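Long-range contacts in sigma regulatory family protein-PP2C phosphatase (Chlamydia trachomatis serovar L2, PDB 6MAB), which probably acts as a PP2C-type phosphatase in sigma-factor regulation, with this periplasmic domain serving as its sensor, linked to TCA cycle intermediates: residues A[30-35]-A[126-131]; A[74-79]-A[86-91]. One frame throughout, in Å; residues are numbered along the deposited sequence.

Interaction 1: residues A[30-35]-A[126-131]; sequences QTIPLN and VLAVLQ
Ile32, Asn35 and Leu130 meet where the long N-terminal helix 2-31 gives way, through an inverse gamma turn centred on Pro33, to helix 35-45. The arrangement is consistent with a double Cache-type sensor, in which a long helix precedes two sheet-based modules. Residues 32-35 and 128-131 run in nearly the same direction, 20° apart.

The apolar contact has two steps. Ile32 CD1 reaches Ala128 CB at 4.1 Å, and two residues along the strand, Leu130 CD1 lies 4.3 Å from Ile32 CG2. The two branches part because CG2 is anti to the backbone N and CG1 is beside it (chi1 -63°). Leu155 of helix 153-160 also touches Ile32.

Leu34 N donates to Ile32 O at 2.8 Å, closing the turn, and Leu130 CD2 lies 3.5 Å from that same Ile32 O. The Asn35 amide lies obliquely across the Leu130 side chain. Its ND2 is held by Thr132 OG1 and Leu114 O of the sheet, fixing the amide's rotation. Asn35 OD1, buried and without a polar partner, ends 3.5 Å from Leu130 CD2.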
# COMPACT_ATOMS: atom_id res chain seq x y z
N GLN A 30 6.10 7.80 7.98
CA GLN A 30 7.47 7.83 8.46
C GLN A 30 8.26 6.58 8.09
O GLN A 30 9.50 6.63 8.04
CB GLN A 30 7.46 8.00 9.98
CG GLN A 30 6.86 9.33 10.44
CD GLN A 30 7.54 10.52 9.76
OE1 GLN A 30 6.88 11.39 9.20
NE2 GLN A 30 8.87 10.54 9.79
N THR A 31 7.58 5.48 7.75
CA THR A 31 8.23 4.19 7.58
C THR A 31 8.20 3.63 6.16
O THR A 31 9.10 2.87 5.80
CB THR A 31 7.59 3.15 8.51
OG1 THR A 31 6.19 3.11 8.29
CG2 THR A 31 7.85 3.50 9.96
N ILE A 32 7.21 3.98 5.34
CA ILE A 32 7.14 3.41 3.99
C ILE A 32 7.97 4.16 2.94
O ILE A 32 8.78 3.53 2.23
CB ILE A 32 5.68 3.29 3.54
CG1 ILE A 32 4.93 2.31 4.46
CG2 ILE A 32 5.61 2.82 2.08
CD1 ILE A 32 5.43 0.91 4.46
N PRO A 33 7.79 5.50 2.75
CA PRO A 33 8.38 6.18 1.58
C PRO A 33 9.83 6.58 1.79
O PRO A 33 10.19 7.77 1.78
CB PRO A 33 7.43 7.37 1.41
CG PRO A 33 7.09 7.76 2.82
CD PRO A 33 6.98 6.43 3.56
N LEU A 34 10.69 5.57 1.97
CA LEU A 34 12.12 5.74 2.21
C LEU A 34 12.95 5.63 0.93
O LEU A 34 14.14 5.26 0.98
CB LEU A 34 12.58 4.72 3.24
CG LEU A 34 11.85 4.81 4.59
CD1 LEU A 34 12.39 3.76 5.56
CD2 LEU A 34 11.94 6.22 5.19
N ASN A 35 12.36 6.03 -0.20
CA ASN A 35 13.00 5.97 -1.51
C ASN A 35 14.37 6.63 -1.51
O ASN A 35 15.32 6.07 -2.06
CB ASN A 35 12.10 6.62 -2.54
CG ASN A 35 10.72 5.95 -2.61
OD1 ASN A 35 9.95 6.01 -1.65
ND2 ASN A 35 10.43 5.33 -3.75
N VAL A 126 1.38 -8.37 2.05
CA VAL A 126 1.27 -7.03 1.48
C VAL A 126 2.67 -6.44 1.41
O VAL A 126 3.43 -6.50 2.38
CB VAL A 126 0.33 -6.15 2.31
CG1 VAL A 126 0.35 -4.73 1.84
CG2 VAL A 126 -1.08 -6.70 2.20
N LEU A 127 2.98 -5.84 0.27
CA LEU A 127 4.32 -5.35 -0.03
C LEU A 127 4.31 -3.84 -0.17
O LEU A 127 3.38 -3.26 -0.74
CB LEU A 127 4.83 -5.95 -1.32
CG LEU A 127 4.93 -7.47 -1.37
CD1 LEU A 127 5.21 -7.96 -2.79
CD2 LEU A 127 6.01 -7.92 -0.41
N ALA A 128 5.36 -3.22 0.35
CA ALA A 128 5.66 -1.84 0.00
C ALA A 128 6.39 -1.84 -1.32
O ALA A 128 7.48 -2.41 -1.44
CB ALA A 128 6.54 -1.23 1.09
N VAL A 129 5.79 -1.21 -2.31
CA VAL A 129 6.33 -1.12 -3.66
C VAL A 129 6.88 0.29 -3.81
O VAL A 129 6.11 1.25 -3.83
CB VAL A 129 5.26 -1.40 -4.71
CG1 VAL A 129 5.85 -1.35 -6.11
CG2 VAL A 129 4.58 -2.75 -4.44
N LEU A 130 8.19 0.39 -3.91
CA LEU A 130 8.88 1.66 -4.06
C LEU A 130 9.55 1.72 -5.42
O LEU A 130 10.24 0.78 -5.82
CB LEU A 130 9.92 1.85 -2.96
CG LEU A 130 9.37 2.47 -1.68
CD1 LEU A 130 8.29 1.60 -1.04
CD2 LEU A 130 10.49 2.73 -0.69
N GLN A 131 9.27 2.78 -6.16
CA GLN A 131 9.86 3.01 -7.47
C GLN A 131 10.49 4.38 -7.48
O GLN A 131 9.83 5.36 -7.10
CB GLN A 131 8.79 2.88 -8.55
CG GLN A 131 8.17 1.51 -8.52
CD GLN A 131 7.09 1.27 -9.58
OE1 GLN A 131 6.94 2.04 -10.53
NE2 GLN A 131 6.35 0.18 -9.41

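Interaction 2: residues A[74-79]-A[86-91]; sequences EISLVK and FRVVAS
Leu77 O is gripped by two amides of the facing strand: Val89 N at 2.9 Å (N-H...O 159°), arriving almost in line with the carbonyl, and Ala90 N at 3.3 Å, a weaker bond. This is a classic beta bulge in an antiparallel hairpin, with Val89 and Ala90 both opposite Leu77; the extra residue shifts the register by one, and the backbone bends at Val89 to take it in. Leu77 N returns a bond to Ala90 O, and beyond the bulge Lys79 and Arg87 form a regular hydrogen-bonded pair through both their backbone bonds. The N-to-C directions of the two segments are 136° apart rather than near 180°, a marked twist.

On one face Ser91 OG, anti to its backbone nitrogen, lies 2.7 Å from Ser76 OG. Ser76 OG also donates to Glu74 OE2 at 2.7 Å, coming from the anti side and 23° out of the carboxylate plane. Tyr101 OH shares that oxygen and Arg93 makes a salt bridge to OE1, so both oxygens of the buried carboxylate are bound. Further along, Val78 CG1 meets Phe86 CB at 3.6 Å, the two side chains crossing at about a right angle.

Leu77 and Ala90 point to the other face, their CB atoms 4.2 Å apart. Lys79 is on this face too, its CB 3.7 Å from Val89 CG1 at the bulge. There Phe42 of helix 35-45 covers Leu77, and Leu60, Ser61 and Met64 of helix 58-68 cover Ala90. Strand 86-91 forms one edge of the five-stranded sheet, while strand 74-80 pairs on its other side with strand 142-151.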
# COMPACT_ATOMS: atom_id res chain seq x y z
N GLU A 74 12.68 -7.98 -3.05
CA GLU A 74 13.29 -7.72 -4.34
C GLU A 74 13.86 -6.32 -4.35
O GLU A 74 13.18 -5.37 -3.93
CB GLU A 74 12.26 -7.85 -5.48
CG GLU A 74 12.81 -7.55 -6.88
CD GLU A 74 11.77 -7.78 -7.98
OE1 GLU A 74 10.88 -8.62 -7.76
OE2 GLU A 74 11.83 -7.11 -9.05
N ILE A 75 15.08 -6.18 -4.84
CA ILE A 75 15.55 -4.89 -5.31
C ILE A 75 16.06 -5.07 -6.74
O ILE A 75 16.87 -5.97 -7.00
CB ILE A 75 16.62 -4.30 -4.38
CG1 ILE A 75 17.14 -3.01 -4.97
CG2 ILE A 75 17.76 -5.27 -4.18
CD1 ILE A 75 17.88 -2.17 -3.96
N SER A 76 15.55 -4.26 -7.67
CA SER A 76 15.83 -4.40 -9.09
C SER A 76 16.17 -3.07 -9.74
O SER A 76 15.54 -2.05 -9.46
CB SER A 76 14.62 -5.01 -9.83
OG SER A 76 14.39 -6.34 -9.41
N LEU A 77 17.15 -3.11 -10.64
CA LEU A 77 17.41 -2.03 -11.57
C LEU A 77 16.68 -2.34 -12.86
O LEU A 77 16.96 -3.37 -13.51
CB LEU A 77 18.90 -1.89 -11.86
CG LEU A 77 19.85 -1.28 -10.86
CD1 LEU A 77 21.24 -1.31 -11.51
CD2 LEU A 77 19.41 0.14 -10.53
N VAL A 78 15.78 -1.45 -13.25
CA VAL A 78 14.89 -1.64 -14.38
C VAL A 78 15.27 -0.60 -15.42
O VAL A 78 15.10 0.60 -15.21
CB VAL A 78 13.42 -1.51 -13.96
CG1 VAL A 78 12.48 -1.90 -15.14
CG2 VAL A 78 13.15 -2.38 -12.75
N LYS A 79 15.77 -1.07 -16.56
CA LYS A 79 16.20 -0.15 -17.61
C LYS A 79 14.98 0.35 -18.36
O LYS A 79 14.06 -0.41 -18.66
CB LYS A 79 17.15 -0.85 -18.58
CG LYS A 79 17.58 -0.00 -19.74
CD LYS A 79 18.48 -0.79 -20.68
CE LYS A 79 18.90 0.05 -21.88
NZ LYS A 79 19.73 1.22 -21.46
N PHE A 86 10.20 -1.21 -20.32
CA PHE A 86 11.01 -1.42 -19.13
C PHE A 86 11.45 -2.87 -19.03
O PHE A 86 10.66 -3.79 -19.27
CB PHE A 86 10.23 -1.04 -17.86
CG PHE A 86 10.04 0.44 -17.70
CD1 PHE A 86 11.02 1.21 -17.13
CD2 PHE A 86 8.87 1.05 -18.11
CE1 PHE A 86 10.85 2.58 -16.97
CE2 PHE A 86 8.69 2.41 -17.96
CZ PHE A 86 9.70 3.18 -17.39
N ARG A 87 12.72 -3.08 -18.68
CA ARG A 87 13.26 -4.43 -18.59
C ARG A 87 14.20 -4.55 -17.39
O ARG A 87 15.03 -3.66 -17.17
CB ARG A 87 14.00 -4.80 -19.87
CG ARG A 87 14.39 -6.24 -19.95
CD ARG A 87 15.21 -6.50 -21.20
NE ARG A 87 15.37 -7.93 -21.45
CZ ARG A 87 16.37 -8.46 -22.14
NH1 ARG A 87 17.32 -7.69 -22.66
NH2 ARG A 87 16.42 -9.78 -22.31
N VAL A 88 14.07 -5.64 -16.63
CA VAL A 88 14.94 -5.85 -15.48
C VAL A 88 16.34 -6.20 -15.97
O VAL A 88 16.54 -7.21 -16.65
CB VAL A 88 14.41 -6.96 -14.56
CG1 VAL A 88 15.36 -7.17 -13.41
CG2 VAL A 88 13.01 -6.63 -14.02
N VAL A 89 17.32 -5.37 -15.62
CA VAL A 89 18.70 -5.64 -16.01
C VAL A 89 19.60 -6.00 -14.84
O VAL A 89 20.75 -6.40 -15.07
CB VAL A 89 19.30 -4.46 -16.80
CG1 VAL A 89 18.54 -4.25 -18.11
CG2 VAL A 89 19.29 -3.18 -15.99
N ALA A 90 19.11 -5.89 -13.61
CA ALA A 90 19.81 -6.44 -12.45
C ALA A 90 18.79 -6.58 -11.32
O ALA A 90 17.93 -5.71 -11.16
CB ALA A 90 20.97 -5.55 -12.02
N SER A 91 18.87 -7.68 -10.57
CA SER A 91 17.95 -7.91 -9.47
C SER A 91 18.58 -8.80 -8.40
O SER A 91 19.34 -9.72 -8.70
CB SER A 91 16.66 -8.58 -9.95
OG SER A 91 15.73 -8.65 -8.89

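Both interactions reach the same five-stranded antiparallel sheet; interaction 1 sets residues 30-35 against strand 126-135, and interaction 2 lies within it. Their centres are about 17 Å apart and their nearest atoms about 7 Å, so they do not touch. Strand 142-151 stands between them: it pairs with 126-135 on one side, through Thr148 and Ser150, and with 74-80 on the other, through Tyr147 and Leu149. Helix 35-45 is a second bridge, since it begins at Asn35 and carries Phe42 onto Ile75 and Leu77. The centre of interaction 1 is about 8 Å from the centre of the chain, that of interaction 2 about 21 Å, at the edge of the sheet formed by strand 86-91.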